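Local coordinates for phage-related protein (Bordetella bronchiseptica RB50, PDB 3BJQ), which is probably a phage coat protein, with a segment related to the major capsid protein E family that forms virus head shells, at residues Phe35-Val40 with Thr266-Gly271. Numbering follows the deposited sequence.
Sequences FPVAPV and TYQIEG
Thr266 OG1 is gripped twice: it donates to Phe35 O at 2.7 Å and is also hydrogen-bonded to His123 NE2 of the long helix 105-131. This hydroxyl stands at the start of a parallel pairing between strands 37-40 and 264-269 in a mixed sheet; the other edge of strand 264-269, through the backbones of Tyr267 and Ile269, bonds antiparallel strand 286-299. With OG1 beside its own backbone N (chi1 -66°), Thr266 can serve Phe35 O by its side chain while its amide N reaches Pro36 O at 2.8 Å. Each strand then answers the other in turn, in the manner of parallel pairing: Ala38 N gives to Thr266 O, nearly straight at 171°, Gln268 N to Ala38 O, Val40 N to Gln268 O, and Glu270 N to Val40 O, bent to 138°. Pro39 costs the pairing no bond, since the bonds across it use the amides of Ala38 and Val40; Pro39 CA instead directs a CA-H...O contact to Gln268 O at 3.3 Å.

Val37 and Thr266 share one face, Ala38 and Tyr267 the other, while the side chains of the next two pairs diverge. Val37 CG1 lies against the carboxamide of Gln268, 3.6 Å from CD, while Val37 CG2 leans on Thr266 CB. That amide is held at both ends, NE2 by His272 O and OE1 by a tetraethylene glycol, probably from the crystallisation liquor. Beside Ala38, the Tyr267 ring reaches Leu48 N through its hydroxyl and meets Tyr80 edge-to-face. At the far end Pro39 and Glu270 pack on Arg110 and Leu107, respectively, of a second subunit. Val40 crosses Tyr267 at about a right angle, and its CG1 makes an off-centre CH-pi contact, 4.2 Å from the ring centroid and 3.8 Å from Tyr267 CD2.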
loop_
_atom_site.group_PDB
_atom_site.type_symbol
_atom_site.label_atom_id
_atom_site.label_comp_id
_atom_site.label_asym_id
_atom_site.label_seq_id
_atom_site.Cartn_x
_atom_site.Cartn_y
_atom_site.Cartn_z
ATOM N N PHE E 35 -5.276 -39.627 10.446
ATOM C CA PHE E 35 -5.011 -39.646 9.016
ATOM C C PHE E 35 -4.914 -38.237 8.475
ATOM O O PHE E 35 -5.838 -37.785 7.762
ATOM C CB PHE E 35 -6.170 -40.349 8.302
ATOM C CG PHE E 35 -6.341 -41.798 8.658
ATOM C CD1 PHE E 35 -7.154 -42.181 9.706
ATOM C CD2 PHE E 35 -5.740 -42.785 7.904
ATOM C CE1 PHE E 35 -7.336 -43.513 10.010
ATOM C CE2 PHE E 35 -5.911 -44.122 8.202
ATOM C CZ PHE E 35 -6.716 -44.487 9.262
ATOM N N PRO E 36 -3.797 -37.528 8.763
ATOM C CA PRO E 36 -3.672 -36.159 8.284
ATOM C C PRO E 36 -3.770 -36.011 6.773
ATOM O O PRO E 36 -3.330 -36.875 6.013
ATOM C CB PRO E 36 -2.285 -35.735 8.793
ATOM C CG PRO E 36 -2.066 -36.571 9.930
ATOM C CD PRO E 36 -2.609 -37.905 9.530
ATOM N N VAL E 37 -4.362 -34.906 6.350
ATOM C CA VAL E 37 -4.550 -34.623 4.945
ATOM C C VAL E 37 -3.231 -34.279 4.239
ATOM O O VAL E 37 -2.483 -33.415 4.668
ATOM C CB VAL E 37 -5.638 -33.536 4.717
ATOM C CG1 VAL E 37 -5.791 -33.236 3.229
ATOM C CG2 VAL E 37 -6.963 -33.996 5.304
ATOM N N ALA E 38 -2.943 -35.019 3.169
ATOM C CA ALA E 38 -1.720 -34.864 2.437
ATOM C C ALA E 38 -2.072 -34.921 0.947
ATOM O O ALA E 38 -2.911 -35.732 0.557
ATOM C CB ALA E 38 -0.783 -35.982 2.803
ATOM N N PRO E 39 -1.459 -34.052 0.114
ATOM C CA PRO E 39 -1.833 -33.996 -1.300
ATOM C C PRO E 39 -1.270 -35.112 -2.185
ATOM O O PRO E 39 -0.115 -35.536 -2.034
ATOM C CB PRO E 39 -1.285 -32.636 -1.736
ATOM C CG PRO E 39 -0.059 -32.492 -0.895
ATOM C CD PRO E 39 -0.421 -33.057 0.430
ATOM N N VAL E 40 -2.130 -35.599 -3.078
ATOM C CA VAL E 40 -1.756 -36.484 -4.143
ATOM C C VAL E 40 -2.358 -35.918 -5.451
ATOM O O VAL E 40 -3.177 -35.002 -5.426
ATOM C CB VAL E 40 -2.224 -37.971 -3.937
ATOM C CG1 VAL E 40 -1.735 -38.522 -2.659
ATOM C CG2 VAL E 40 -3.735 -38.137 -4.039
ATOM N N THR E 266 -4.753 -39.027 4.874
ATOM C CA THR E 266 -5.916 -38.848 4.016
ATOM C C THR E 266 -5.332 -38.401 2.651
ATOM O O THR E 266 -4.843 -37.289 2.493
ATOM C CB THR E 266 -6.968 -37.847 4.617
ATOM O OG1 THR E 266 -7.559 -38.396 5.820
ATOM C CG2 THR E 266 -8.064 -37.533 3.628
ATOM N N TYR E 267 -5.297 -39.323 1.699
ATOM C CA TYR E 267 -4.835 -39.029 0.338
ATOM C C TYR E 267 -5.877 -38.097 -0.246
ATOM O O TYR E 267 -7.048 -38.479 -0.349
ATOM C CB TYR E 267 -4.727 -40.340 -0.483
ATOM C CG TYR E 267 -3.431 -41.118 -0.286
ATOM C CD1 TYR E 267 -2.743 -41.088 0.930
ATOM C CD2 TYR E 267 -2.922 -41.906 -1.284
ATOM C CE1 TYR E 267 -1.568 -41.788 1.120
ATOM C CE2 TYR E 267 -1.737 -42.638 -1.094
ATOM C CZ TYR E 267 -1.063 -42.555 0.099
ATOM O OH TYR E 267 0.096 -43.260 0.290
ATOM N N GLN E 268 -5.482 -36.878 -0.610
ATOM C CA GLN E 268 -6.441 -35.881 -1.040
ATOM C C GLN E 268 -5.969 -35.184 -2.281
ATOM O O GLN E 268 -4.832 -34.752 -2.355
ATOM C CB GLN E 268 -6.692 -34.841 0.052
ATOM C CG GLN E 268 -7.841 -33.898 -0.291
ATOM C CD GLN E 268 -8.520 -33.328 0.933
ATOM O OE1 GLN E 268 -9.054 -34.075 1.756
ATOM N NE2 GLN E 268 -8.512 -32.001 1.059
ATOM N N ILE E 269 -6.849 -35.067 -3.269
ATOM C CA ILE E 269 -6.446 -34.422 -4.515
ATOM C C ILE E 269 -5.956 -33.000 -4.252
ATOM O O ILE E 269 -6.597 -32.245 -3.535
ATOM C CB ILE E 269 -7.584 -34.402 -5.547
ATOM C CG1 ILE E 269 -7.973 -35.834 -5.912
ATOM C CG2 ILE E 269 -7.154 -33.621 -6.754
ATOM C CD1 ILE E 269 -6.836 -36.676 -6.553
ATOM N N GLU E 270 -4.824 -32.639 -4.852
ATOM C CA GLU E 270 -4.198 -31.343 -4.596
ATOM C C GLU E 270 -5.169 -30.200 -4.918
ATOM O O GLU E 270 -5.822 -30.203 -5.948
ATOM C CB GLU E 270 -2.915 -31.198 -5.414
ATOM C CG GLU E 270 -2.022 -30.042 -4.976
ATOM C CD GLU E 270 -0.709 -29.959 -5.768
ATOM O OE1 GLU E 270 -0.562 -30.675 -6.803
ATOM O OE2 GLU E 270 0.179 -29.172 -5.347
ATOM N N GLY E 271 -5.284 -29.248 -4.005
ATOM C CA GLY E 271 -6.173 -28.110 -4.207
ATOM C C GLY E 271 -7.547 -28.275 -3.599
ATOM O O GLY E 271 -8.236 -27.283 -3.368
#